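Probable benzoylformate decarboxylase (Rhodococcus jostii, PDB 7ORX) belongs to the thiamine diphosphate-dependent enzymes and binds thiamine diphosphate within a four-chain assembly of three-domain subunits. Local coordinates at residues C[82-86]-C[121-126]; C[225-231]-C[329-335]; C[260-264]-C[288-293]; C[362-366]-C[385-391]. All coordinates share one frame; numbering follows the deposited sequence.

Contact 1: C[82-86]-C[121-126]; sequences MGALT and LMKPLV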
loop_
_atom_site.group_PDB
_atom_site.type_symbol
_atom_site.label_atom_id
_atom_site.label_comp_id
_atom_site.label_asym_id
_atom_site.label_seq_id
_atom_site.Cartn_x
_atom_site.Cartn_y
_atom_site.Cartn_z
ATOM N N MET C 82 -14.649 1.021 7.851
ATOM C CA MET C 82 -14.203 0.801 6.451
ATOM C C MET C 82 -15.381 0.505 5.542
ATOM O O MET C 82 -15.433 1.043 4.450
ATOM C CB MET C 82 -13.219 -0.357 6.397
ATOM C CG MET C 82 -11.930 -0.006 7.113
ATOM S SD MET C 82 -10.589 0.146 5.954
ATOM C CE MET C 82 -11.192 1.505 4.939
ATOM N N GLY C 83 -16.305 -0.338 5.988
ATOM C CA GLY C 83 -17.516 -0.686 5.216
ATOM C C GLY C 83 -18.300 0.561 4.872
ATOM O O GLY C 83 -18.604 0.791 3.665
ATOM N N ALA C 84 -18.596 1.375 5.893
ATOM C CA ALA C 84 -19.411 2.595 5.726
ATOM C C ALA C 84 -18.706 3.539 4.752
ATOM O O ALA C 84 -19.373 4.095 3.891
ATOM C CB ALA C 84 -19.659 3.200 7.066
ATOM N N LEU C 85 -17.384 3.621 4.856
ATOM C CA LEU C 85 -16.528 4.574 4.104
ATOM C C LEU C 85 -16.638 4.306 2.601
ATOM O O LEU C 85 -16.526 5.267 1.843
ATOM C CB LEU C 85 -15.092 4.410 4.608
ATOM C CG LEU C 85 -14.271 5.668 4.735
ATOM C CD1 LEU C 85 -15.116 6.886 5.085
ATOM C CD2 LEU C 85 -13.177 5.451 5.761
ATOM N N THR C 86 -16.867 3.060 2.185
ATOM C CA THR C 86 -17.076 2.712 0.755
ATOM C C THR C 86 -18.238 3.541 0.191
ATOM O O THR C 86 -18.143 3.981 -0.968
ATOM C CB THR C 86 -17.360 1.213 0.534
ATOM O OG1 THR C 86 -18.631 0.791 1.095
ATOM C CG2 THR C 86 -16.208 0.354 1.029
ATOM N N LEU C 121 -3.936 1.684 6.438
ATOM C CA LEU C 121 -5.179 1.039 6.955
ATOM C C LEU C 121 -6.374 1.380 6.037
ATOM O O LEU C 121 -7.012 0.413 5.525
ATOM C CB LEU C 121 -5.398 1.462 8.417
ATOM C CG LEU C 121 -6.621 0.862 9.138
ATOM C CD1 LEU C 121 -6.583 -0.675 9.242
ATOM C CD2 LEU C 121 -6.753 1.499 10.520
ATOM N N MET C 122 -6.594 2.670 5.751
ATOM C CA MET C 122 -7.831 3.200 5.117
ATOM C C MET C 122 -7.706 3.284 3.590
ATOM O O MET C 122 -8.747 3.516 2.947
ATOM C CB MET C 122 -8.185 4.589 5.655
ATOM C CG MET C 122 -8.266 4.660 7.154
ATOM S SD MET C 122 -9.633 3.583 7.707
ATOM C CE MET C 122 -10.892 4.773 8.172
ATOM N N LYS C 123 -6.518 3.101 3.011
ATOM C CA LYS C 123 -6.360 2.839 1.547
ATOM C C LYS C 123 -6.946 1.454 1.233
ATOM O O LYS C 123 -6.790 0.511 2.026
ATOM C CB LYS C 123 -4.899 2.973 1.079
ATOM C CG LYS C 123 -4.338 4.379 1.074
ATOM C CD LYS C 123 -5.382 5.451 0.982
ATOM C CE LYS C 123 -4.759 6.814 0.736
ATOM N NZ LYS C 123 -4.750 7.176 -0.701
ATOM N N PRO C 124 -7.611 1.282 0.057
ATOM C CA PRO C 124 -7.627 2.273 -1.024
ATOM C C PRO C 124 -8.861 3.187 -1.100
ATOM O O PRO C 124 -9.157 3.692 -2.158
ATOM C CB PRO C 124 -7.651 1.328 -2.239
ATOM C CG PRO C 124 -8.601 0.235 -1.820
ATOM C CD PRO C 124 -8.385 0.090 -0.326
ATOM N N LEU C 125 -9.571 3.376 0.007
ATOM C CA LEU C 125 -10.919 4.004 -0.016
ATOM C C LEU C 125 -10.793 5.519 -0.132
ATOM O O LEU C 125 -10.911 6.043 -1.266
ATOM C CB LEU C 125 -11.690 3.561 1.232
ATOM C CG LEU C 125 -12.202 2.121 1.144
ATOM C CD1 LEU C 125 -13.105 1.805 2.311
ATOM C CD2 LEU C 125 -12.931 1.861 -0.183
ATOM N N VAL C 126 -10.562 6.160 1.003
ATOM C CA VAL C 126 -10.195 7.595 1.164
ATOM C C VAL C 126 -9.367 8.094 -0.018
ATOM O O VAL C 126 -8.503 7.334 -0.457
ATOM C CB VAL C 126 -9.463 7.734 2.496
ATOM C CG1 VAL C 126 -10.354 7.258 3.645
ATOM C CG2 VAL C 126 -8.167 6.943 2.500
#

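Contact 2: C[225-231]-C[329-335]; sequences LLAEKLR and ANMVKPS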
loop_
_atom_site.group_PDB
_atom_site.type_symbol
_atom_site.label_atom_id
_atom_site.label_comp_id
_atom_site.label_asym_id
_atom_site.label_seq_id
_atom_site.Cartn_x
_atom_site.Cartn_y
_atom_site.Cartn_z
ATOM N N LEU C 225 -35.384 22.272 -16.869
ATOM C CA LEU C 225 -35.563 23.281 -17.936
ATOM C C LEU C 225 -34.993 22.715 -19.238
ATOM O O LEU C 225 -35.591 22.896 -20.300
ATOM C CB LEU C 225 -34.895 24.572 -17.491
ATOM C CG LEU C 225 -34.920 25.696 -18.528
ATOM C CD1 LEU C 225 -36.335 25.993 -19.017
ATOM C CD2 LEU C 225 -34.270 26.929 -17.952
ATOM N N LEU C 226 -33.903 21.980 -19.151
ATOM C CA LEU C 226 -33.213 21.396 -20.328
ATOM C C LEU C 226 -34.088 20.318 -20.967
ATOM O O LEU C 226 -34.200 20.314 -22.188
ATOM C CB LEU C 226 -31.853 20.829 -19.895
ATOM C CG LEU C 226 -31.047 20.164 -21.011
ATOM C CD1 LEU C 226 -30.807 21.147 -22.159
ATOM C CD2 LEU C 226 -29.710 19.636 -20.495
ATOM N N ALA C 227 -34.681 19.429 -20.161
ATOM C CA ALA C 227 -35.645 18.417 -20.635
ATOM C C ALA C 227 -36.839 19.113 -21.291
ATOM O O ALA C 227 -37.260 18.623 -22.356
ATOM C CB ALA C 227 -36.071 17.518 -19.496
ATOM N N GLU C 228 -37.374 20.196 -20.707
ATOM C CA GLU C 228 -38.479 20.981 -21.329
ATOM C C GLU C 228 -38.037 21.487 -22.706
ATOM O O GLU C 228 -38.779 21.286 -23.677
ATOM C CB GLU C 228 -38.989 22.084 -20.404
ATOM C CG GLU C 228 -40.059 21.559 -19.426
ATOM C CD GLU C 228 -40.247 22.326 -18.118
ATOM O OE1 GLU C 228 -39.497 23.365 -17.914
ATOM O OE2 GLU C 228 -41.117 21.869 -17.284
ATOM N N LYS C 229 -36.836 22.047 -22.821
ATOM C CA LYS C 229 -36.389 22.687 -24.086
ATOM C C LYS C 229 -36.209 21.636 -25.180
ATOM O O LYS C 229 -36.514 21.938 -26.337
ATOM C CB LYS C 229 -35.069 23.446 -23.890
ATOM C CG LYS C 229 -35.192 24.607 -22.925
ATOM C CD LYS C 229 -34.639 25.897 -23.462
ATOM C CE LYS C 229 -34.977 27.088 -22.597
ATOM N NZ LYS C 229 -33.828 28.021 -22.579
ATOM N N LEU C 230 -35.689 20.459 -24.838
ATOM C CA LEU C 230 -35.428 19.372 -25.817
ATOM C C LEU C 230 -36.628 18.438 -25.951
ATOM O O LEU C 230 -36.509 17.491 -26.730
ATOM C CB LEU C 230 -34.209 18.574 -25.357
ATOM C CG LEU C 230 -32.880 19.310 -25.446
ATOM C CD1 LEU C 230 -31.794 18.416 -24.874
ATOM C CD2 LEU C 230 -32.567 19.708 -26.885
ATOM N N ARG C 231 -37.708 18.669 -25.202
ATOM C CA ARG C 231 -38.847 17.737 -25.143
ATOM C C ARG C 231 -38.307 16.311 -25.017
ATOM O O ARG C 231 -38.824 15.396 -25.719
ATOM C CB ARG C 231 -39.749 17.945 -26.366
ATOM C CG ARG C 231 -40.409 19.313 -26.361
ATOM C CD ARG C 231 -39.543 20.401 -27.011
ATOM N NE ARG C 231 -40.365 21.523 -27.437
ATOM C CZ ARG C 231 -40.568 22.646 -26.769
ATOM N NH1 ARG C 231 -39.931 22.902 -25.636
ATOM N NH2 ARG C 231 -41.393 23.535 -27.280
ATOM N N ALA C 329 -29.105 24.639 -20.284
ATOM C CA ALA C 329 -30.542 24.852 -20.035
ATOM C C ALA C 329 -30.932 26.255 -20.494
ATOM O O ALA C 329 -32.032 26.416 -21.034
ATOM C CB ALA C 329 -30.848 24.651 -18.569
ATOM N N ASN C 330 -30.075 27.242 -20.285
ATOM C CA ASN C 330 -30.441 28.656 -20.566
ATOM C C ASN C 330 -30.142 29.012 -22.027
ATOM O O ASN C 330 -30.607 30.079 -22.424
ATOM C CB ASN C 330 -29.815 29.620 -19.554
ATOM C CG ASN C 330 -30.484 29.502 -18.193
ATOM O OD1 ASN C 330 -31.717 29.487 -18.052
ATOM N ND2 ASN C 330 -29.669 29.375 -17.165
ATOM N N MET C 331 -29.472 28.150 -22.810
ATOM C CA MET C 331 -28.950 28.539 -24.145
ATOM C C MET C 331 -29.365 27.608 -25.293
ATOM O O MET C 331 -29.349 28.103 -26.455
ATOM C CB MET C 331 -27.431 28.664 -24.101
ATOM C CG MET C 331 -26.975 30.084 -23.861
ATOM S SD MET C 331 -25.165 30.196 -24.231
ATOM C CE MET C 331 -24.862 31.966 -24.125
ATOM N N VAL C 332 -29.741 26.353 -25.044
ATOM C CA VAL C 332 -30.341 25.494 -26.118
ATOM C C VAL C 332 -31.684 26.088 -26.566
ATOM O O VAL C 332 -32.411 26.641 -25.717
ATOM C CB VAL C 332 -30.492 24.017 -25.728
ATOM C CG1 VAL C 332 -29.155 23.396 -25.356
ATOM C CG2 VAL C 332 -31.492 23.843 -24.627
ATOM N N LYS C 333 -31.949 26.009 -27.873
ATOM C CA LYS C 333 -33.177 26.516 -28.548
ATOM C C LYS C 333 -34.287 25.494 -28.304
ATOM O O LYS C 333 -34.042 24.289 -28.378
ATOM C CB LYS C 333 -32.949 26.713 -30.062
ATOM C CG LYS C 333 -32.114 27.925 -30.489
ATOM C CD LYS C 333 -32.528 29.261 -29.827
ATOM C CE LYS C 333 -34.022 29.488 -29.554
ATOM N NZ LYS C 333 -34.748 30.193 -30.640
ATOM N N PRO C 334 -35.522 25.926 -27.968
ATOM C CA PRO C 334 -36.668 25.013 -27.983
ATOM C C PRO C 334 -36.696 24.223 -29.307
ATOM O O PRO C 334 -36.468 24.838 -30.331
ATOM C CB PRO C 334 -37.881 25.940 -27.798
ATOM C CG PRO C 334 -37.319 27.119 -27.031
ATOM C CD PRO C 334 -35.898 27.282 -27.542
ATOM N N SER C 335 -36.892 22.899 -29.255
ATOM C CA SER C 335 -36.833 21.993 -30.428
ATOM C C SER C 335 -38.222 21.846 -31.108
ATOM O O SER C 335 -39.333 22.161 -30.484
ATOM C CB SER C 335 -36.334 20.633 -30.032
ATOM O OG SER C 335 -35.106 20.678 -29.337
#

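Contact 3: C[260-264]-C[288-293]; sequences VADLS and PGNYLP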
loop_
_atom_site.group_PDB
_atom_site.type_symbol
_atom_site.label_atom_id
_atom_site.label_comp_id
_atom_site.label_asym_id
_atom_site.label_seq_id
_atom_site.Cartn_x
_atom_site.Cartn_y
_atom_site.Cartn_z
ATOM N N VAL C 260 -26.122 -4.637 -18.735
ATOM C CA VAL C 260 -25.559 -4.011 -19.962
ATOM C C VAL C 260 -26.588 -4.123 -21.105
ATOM O O VAL C 260 -26.912 -3.095 -21.720
ATOM C CB VAL C 260 -24.215 -4.659 -20.317
ATOM C CG1 VAL C 260 -23.616 -4.058 -21.558
ATOM C CG2 VAL C 260 -23.229 -4.584 -19.161
ATOM N N ALA C 261 -27.089 -5.329 -21.377
ATOM C CA ALA C 261 -28.013 -5.627 -22.495
ATOM C C ALA C 261 -29.337 -4.921 -22.236
ATOM O O ALA C 261 -29.933 -4.409 -23.189
ATOM C CB ALA C 261 -28.224 -7.117 -22.630
ATOM N N ASP C 262 -29.753 -4.907 -20.972
ATOM C CA ASP C 262 -31.088 -4.426 -20.537
ATOM C C ASP C 262 -31.167 -2.907 -20.713
ATOM O O ASP C 262 -32.229 -2.407 -21.187
ATOM C CB ASP C 262 -31.373 -4.877 -19.095
ATOM C CG ASP C 262 -31.578 -6.382 -18.902
ATOM O OD1 ASP C 262 -31.628 -7.141 -19.920
ATOM O OD2 ASP C 262 -31.683 -6.786 -17.719
ATOM N N LEU C 263 -30.087 -2.207 -20.348
ATOM C CA LEU C 263 -29.978 -0.720 -20.447
ATOM C C LEU C 263 -30.013 -0.311 -21.922
ATOM O O LEU C 263 -30.794 0.590 -22.264
ATOM C CB LEU C 263 -28.702 -0.253 -19.739
ATOM C CG LEU C 263 -28.558 1.257 -19.581
ATOM C CD1 LEU C 263 -27.596 1.596 -18.456
ATOM C CD2 LEU C 263 -28.072 1.906 -20.872
ATOM N N SER C 264 -29.236 -0.969 -22.774
ATOM C CA SER C 264 -29.161 -0.602 -24.207
ATOM C C SER C 264 -30.501 -0.886 -24.902
ATOM O O SER C 264 -30.865 -0.126 -25.822
ATOM C CB SER C 264 -27.984 -1.252 -24.889
ATOM O OG SER C 264 -28.077 -2.655 -24.791
ATOM N N PRO C 288 -24.452 -9.643 -20.176
ATOM C CA PRO C 288 -23.676 -9.157 -21.316
ATOM C C PRO C 288 -24.431 -8.938 -22.643
ATOM O O PRO C 288 -25.477 -9.527 -22.866
ATOM C CB PRO C 288 -22.574 -10.228 -21.500
ATOM C CG PRO C 288 -23.113 -11.491 -20.900
ATOM C CD PRO C 288 -24.056 -11.016 -19.817
ATOM N N GLY C 289 -23.841 -8.083 -23.496
ATOM C CA GLY C 289 -24.403 -7.539 -24.747
ATOM C C GLY C 289 -23.794 -6.186 -25.045
ATOM O O GLY C 289 -22.667 -5.914 -24.565
ATOM N N ASN C 290 -24.506 -5.352 -25.807
ATOM C CA ASN C 290 -23.997 -4.048 -26.348
ATOM C C ASN C 290 -24.192 -2.938 -25.307
ATOM O O ASN C 290 -25.322 -2.835 -24.778
ATOM C CB ASN C 290 -24.708 -3.643 -27.652
ATOM C CG ASN C 290 -24.688 -4.696 -28.739
ATOM O OD1 ASN C 290 -23.698 -5.380 -28.927
ATOM N ND2 ASN C 290 -25.771 -4.813 -29.482
ATOM N N TYR C 291 -23.158 -2.123 -25.040
ATOM C CA TYR C 291 -23.216 -0.981 -24.080
ATOM C C TYR C 291 -24.258 0.031 -24.547
ATOM O O TYR C 291 -25.074 0.514 -23.715
ATOM C CB TYR C 291 -21.862 -0.291 -23.905
ATOM C CG TYR C 291 -20.832 -1.126 -23.192
ATOM C CD1 TYR C 291 -20.988 -1.453 -21.855
ATOM C CD2 TYR C 291 -19.710 -1.601 -23.849
ATOM C CE1 TYR C 291 -20.070 -2.261 -21.202
ATOM C CE2 TYR C 291 -18.772 -2.390 -23.206
ATOM C CZ TYR C 291 -18.968 -2.730 -21.882
ATOM O OH TYR C 291 -18.095 -3.503 -21.196
ATOM N N LEU C 292 -24.238 0.326 -25.846
ATOM C CA LEU C 292 -25.191 1.275 -26.469
ATOM C C LEU C 292 -26.084 0.545 -27.459
ATOM O O LEU C 292 -25.677 -0.447 -28.060
ATOM C CB LEU C 292 -24.410 2.356 -27.203
ATOM C CG LEU C 292 -23.410 3.135 -26.356
ATOM C CD1 LEU C 292 -22.728 4.172 -27.203
ATOM C CD2 LEU C 292 -24.092 3.808 -25.181
ATOM N N PRO C 293 -27.300 1.080 -27.694
ATOM C CA PRO C 293 -28.112 0.671 -28.834
ATOM C C PRO C 293 -27.446 1.081 -30.164
ATOM O O PRO C 293 -26.666 2.026 -30.168
ATOM C CB PRO C 293 -29.484 1.359 -28.618
ATOM C CG PRO C 293 -29.274 2.402 -27.559
ATOM C CD PRO C 293 -27.916 2.164 -26.923
HETATM O O HOH W 1 -25.511 -0.601 -21.395
#

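Contact 4: C[362-366]-C[385-391]; sequences FALVR and AFWSQMD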
loop_
_atom_site.group_PDB
_atom_site.type_symbol
_atom_site.label_atom_id
_atom_site.label_comp_id
_atom_site.label_asym_id
_atom_site.label_seq_id
_atom_site.Cartn_x
_atom_site.Cartn_y
_atom_site.Cartn_z
ATOM N N PHE C 362 -45.720 1.853 -0.271
ATOM C CA PHE C 362 -45.176 3.115 -0.816
ATOM C C PHE C 362 -46.321 4.040 -1.216
ATOM O O PHE C 362 -46.226 5.249 -1.026
ATOM C CB PHE C 362 -44.146 2.847 -1.912
ATOM C CG PHE C 362 -42.890 2.151 -1.444
ATOM C CD1 PHE C 362 -42.378 2.347 -0.183
ATOM C CD2 PHE C 362 -42.222 1.272 -2.272
ATOM C CE1 PHE C 362 -41.260 1.654 0.255
ATOM C CE2 PHE C 362 -41.092 0.602 -1.845
ATOM C CZ PHE C 362 -40.609 0.797 -0.576
ATOM N N ALA C 363 -47.428 3.515 -1.693
ATOM C CA ALA C 363 -48.613 4.337 -2.041
ATOM C C ALA C 363 -49.214 4.939 -0.773
ATOM O O ALA C 363 -49.557 6.111 -0.810
ATOM C CB ALA C 363 -49.605 3.521 -2.818
ATOM N N LEU C 364 -49.321 4.170 0.312
ATOM C CA LEU C 364 -49.697 4.696 1.659
ATOM C C LEU C 364 -48.654 5.741 2.094
ATOM O O LEU C 364 -49.049 6.798 2.574
ATOM C CB LEU C 364 -49.787 3.549 2.667
ATOM C CG LEU C 364 -51.160 2.901 2.817
ATOM C CD1 LEU C 364 -52.068 3.117 1.596
ATOM C CD2 LEU C 364 -50.988 1.402 3.108
ATOM N N VAL C 365 -47.362 5.496 1.917
ATOM C CA VAL C 365 -46.365 6.519 2.317
ATOM C C VAL C 365 -46.570 7.780 1.457
ATOM O O VAL C 365 -46.511 8.865 2.004
ATOM C CB VAL C 365 -44.933 5.968 2.224
ATOM C CG1 VAL C 365 -43.890 7.066 2.307
ATOM C CG2 VAL C 365 -44.702 4.885 3.284
ATOM N N ARG C 366 -46.827 7.652 0.162
ATOM C CA ARG C 366 -47.063 8.825 -0.710
ATOM C C ARG C 366 -48.209 9.665 -0.137
ATOM O O ARG C 366 -48.035 10.878 0.014
ATOM C CB ARG C 366 -47.372 8.402 -2.151
ATOM C CG ARG C 366 -47.625 9.571 -3.093
ATOM C CD ARG C 366 -48.035 9.145 -4.483
ATOM N NE ARG C 366 -49.308 8.397 -4.630
ATOM C CZ ARG C 366 -49.419 7.107 -4.946
ATOM N NH1 ARG C 366 -48.355 6.345 -5.115
ATOM N NH2 ARG C 366 -50.603 6.564 -5.067
ATOM N N ALA C 385 -40.970 -1.038 -7.166
ATOM C CA ALA C 385 -42.123 -0.559 -6.368
ATOM C C ALA C 385 -41.928 0.910 -5.974
ATOM O O ALA C 385 -42.825 1.713 -6.190
ATOM C CB ALA C 385 -42.279 -1.431 -5.153
ATOM N N PHE C 386 -40.794 1.262 -5.396
ATOM C CA PHE C 386 -40.528 2.649 -4.944
ATOM C C PHE C 386 -40.745 3.628 -6.117
ATOM O O PHE C 386 -41.460 4.615 -5.993
ATOM C CB PHE C 386 -39.114 2.712 -4.346
ATOM C CG PHE C 386 -38.778 4.051 -3.777
ATOM C CD1 PHE C 386 -38.342 5.068 -4.575
ATOM C CD2 PHE C 386 -39.015 4.312 -2.451
ATOM C CE1 PHE C 386 -38.116 6.331 -4.062
ATOM C CE2 PHE C 386 -38.807 5.573 -1.926
ATOM C CZ PHE C 386 -38.354 6.582 -2.743
ATOM N N TRP C 387 -40.145 3.357 -7.267
ATOM C CA TRP C 387 -40.051 4.361 -8.357
ATOM C C TRP C 387 -41.396 4.491 -9.069
ATOM O O TRP C 387 -41.714 5.571 -9.606
ATOM C CB TRP C 387 -38.892 4.003 -9.287
ATOM C CG TRP C 387 -37.580 4.228 -8.607
ATOM C CD1 TRP C 387 -36.676 3.298 -8.187
ATOM C CD2 TRP C 387 -37.052 5.501 -8.215
ATOM N NE1 TRP C 387 -35.605 3.909 -7.591
ATOM C CE2 TRP C 387 -35.816 5.255 -7.588
ATOM C CE3 TRP C 387 -37.478 6.820 -8.397
ATOM C CZ2 TRP C 387 -35.021 6.281 -7.118
ATOM C CZ3 TRP C 387 -36.680 7.837 -7.944
ATOM C CH2 TRP C 387 -35.470 7.566 -7.313
ATOM N N SER C 388 -42.178 3.431 -9.045
ATOM C CA SER C 388 -43.481 3.371 -9.755
ATOM C C SER C 388 -44.549 4.041 -8.885
ATOM O O SER C 388 -45.659 4.246 -9.357
ATOM C CB SER C 388 -43.833 1.942 -10.108
ATOM O OG SER C 388 -44.268 1.254 -8.953
ATOM N N GLN C 389 -44.194 4.442 -7.665
ATOM C CA GLN C 389 -45.193 4.755 -6.619
ATOM C C GLN C 389 -44.830 6.033 -5.837
ATOM O O GLN C 389 -45.695 6.483 -5.130
ATOM C CB GLN C 389 -45.302 3.500 -5.759
ATOM C CG GLN C 389 -46.700 3.244 -5.221
ATOM C CD GLN C 389 -47.712 2.891 -6.287
ATOM O OE1 GLN C 389 -48.810 3.417 -6.305
ATOM N NE2 GLN C 389 -47.366 1.975 -7.167
ATOM N N MET C 390 -43.657 6.667 -5.997
ATOM C CA MET C 390 -43.309 7.840 -5.150
ATOM C C MET C 390 -43.366 9.135 -5.945
ATOM O O MET C 390 -43.080 9.073 -7.167
ATOM C CB MET C 390 -41.922 7.657 -4.545
ATOM C CG MET C 390 -41.916 6.539 -3.520
ATOM S SD MET C 390 -42.949 6.953 -2.125
ATOM C CE MET C 390 -41.708 7.667 -1.062
ATOM N N ASP C 391 -43.735 10.238 -5.262
ATOM C CA ASP C 391 -43.828 11.615 -5.846
ATOM C C ASP C 391 -42.794 12.511 -5.164
ATOM O O ASP C 391 -43.154 13.266 -4.266
ATOM C CB ASP C 391 -45.235 12.227 -5.750
ATOM C CG ASP C 391 -45.424 13.607 -6.383
ATOM O OD1 ASP C 391 -44.449 14.165 -6.947
ATOM O OD2 ASP C 391 -46.560 14.128 -6.296
#

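Contact 1: C[82-86]-C[121-126]
Met82 reaches across from helix 82-90 to the loop that follows helix 118-121, and its thioether does the touching. Bends at chi2 and chi3 fold the chain so that SD lies 3.6 Å from Leu121 O while CE folds back to lie between Met122 and Leu125, 3.8 Å from Met122 SD and near Leu125 CD1. A flexible, unbranched methionine suits this place because it can follow a surface made of both backbone and side-chain atoms. The backbone of Met82 joins in, its O lying beside the CD1 methyl of Leu125. Leu85, one turn further on, points at the loop. Its CD2 meets Met122 CE at 3.4 Å, the two side chains crossing at about a right angle, and also packs on Val126 CG1 at 4.0 Å. The helix belongs to the N-terminal thiamine diphosphate-binding domain, where it is backed by helix 50-64 and the loop runs on into strand 128-130; Gly79 and Ser76 of the second subunit pack on Met82 and Thr86. Thr86 divides its branches by polarity: CG2 faces the fork of Leu125, 3.7 Å from CD1 and 3.8 Å from CD2, whereas OG1 donates back to Gly83 O at 2.6 Å and is also hydrogen-bonded to Ser403 OG.

Contact 2: C[225-231]-C[329-335]
Lys229 and Ala329 make the shorter of two hydrogen bonds across this contact; it ties the end of helix 220-230 to the last turn of helix 321-331, and the second ties it to the chain that follows. Lys229 NZ donates to Ala329 O at 2.9 Å, lying in the carbonyl plane, and the long side chain gets there by running over the 329-335 segment with bends at chi2 and chi4. An ammonium group suits a carbonyl near the C-terminal end of a helix, where the helix dipole would favour positive charge. The backbone of the same lysine is held too: Ser335 N donates to Lys229 O at 3.1 Å, and Pro334 CA approaches this oxygen in a CA-H...O contact. Here helix 220-230 ends in a Schellman motif, with Arg231 at positive phi (44°). Arg231 N and Arg231 NH1 both donate to Glu228 O, from opposite faces of its carbonyl plane, the NH1 bond being 2.8 Å. Ser335 N and Pro334 CB lie over one guanidinium face, and NE is hydrogen-bonded to Arg337 O. Both helices flank the parallel sheet of the central, Rossmann-like domain. Beneath the polar links, Ala329 is small enough for the helices to come close, its CB 4.2 Å from Leu226 CB. Leu226 CD1 and Val332 CG2 meet at 3.7 Å, the side chains crossing at about a right angle, and Lys229 CB packs on the same valine methyl. On the more exposed side, Leu225 CD2 lies 3.6 Å from Asn330 OD1.

Contact 3: C[260-264]-C[288-293]
Ser264 and Asn290 supply the direct polar link: Ser264 OG lies 2.8 Å from the backbone O of Asn290 and 3.0 Å from Ala261 O, within bonding distance of both oxygens and with one proton to offer. With chi1 at 59°, OG sits between the backbone N and the carbonyl carbon, a rotamer that lets a helical serine reach both its own preceding turn and the loop. A second link is water-mediated, one water donating to Val260 O at 2.9 Å and to Tyr291 O at 2.6 Å. The contact fastens helix 260-266, in the central Rossmann-like domain, to the loop that leads into strand 297-302. The apolar contact is between Val260 and Tyr291: Val260 CG1 meets the Tyr291 ring obliquely, 3.7 Å from CD1, while the phenol OH is hydrogen-bonded to Gln109 of the second subunit. Other carbons make van der Waals contacts with the backbone. Ala261 CB faces Pro288 O and the CA of Gly289, whose phi of 152° is readily adopted by glycine and whose lack of a side chain suits the close approach to Ala261. At the far end the Pro293 ring packs against the Ser264 backbone, CB 3.5 Å from Ser264 O.

Contact 4: C[362-366]-C[385-391]
Arg366 and Gln389 form the polar clasp between helix 358-368 and helix 383-389, two helices of the alpha/beta C-terminal thiamine diphosphate-binding domain, joined in sequence through strand 374-378. Their short segments run at 40° to each other with axes 9.6 Å apart. A single nitrogen, Arg366 NH1, serves two acceptors of one residue: Gln389 O at 2.7 Å and Gln389 OE1 at 3.2 Å, the second bond the straighter (168° at the hydrogen). Both oxygens lie in or close to the guanidinium plane. The arginine chain runs extended through chi1 and chi2 and then bends at chi3 (63°), which swings NH1 back to Gln389; the bent glutamine brings OE1 round to the same nitrogen. Thus both the main-chain and the amide oxygen of Gln389 are satisfied by one cation, which also makes a cation-pi contact with Phe346. The next carbonyl, Met390 O, is hydrogen-bonded to Thr247 OG1. Below the clasp the helices meet through apolar groups suited to a buried seam against the sheet, where Phe362 and Phe386 both rest on Leu428. Val365 CG1 packs on Met390 CE at 4.1 Å. The two phenylalanines form a T-shaped pair, centroids 5.5 Å apart, in which the edge of Phe386 points at the face of Phe362 and its CD2 sits above the ring centre.

In the fold
The four contacts fall one or two to a domain: contact 1 in the N-terminal domain, contacts 2 and 3 in the central one, contact 4 in the C-terminal one. Contact 1 is buried, beside a second subunit, and is held by methionine, leucine and valine side chains without hydrogen bonds between its segments. Contact 4 is partly buried and mixes aromatic packing with arginine bonds. In contact 2, also partly buried, and surface contact 3 the acceptors are all backbone carbonyls, met by a lysine and a backbone N-H in one and by a serine and water in the other, whereas contact 4 adds a side-chain amide oxygen. No two share a helix; centres of contacts 1 and 2 lie 41 Å apart.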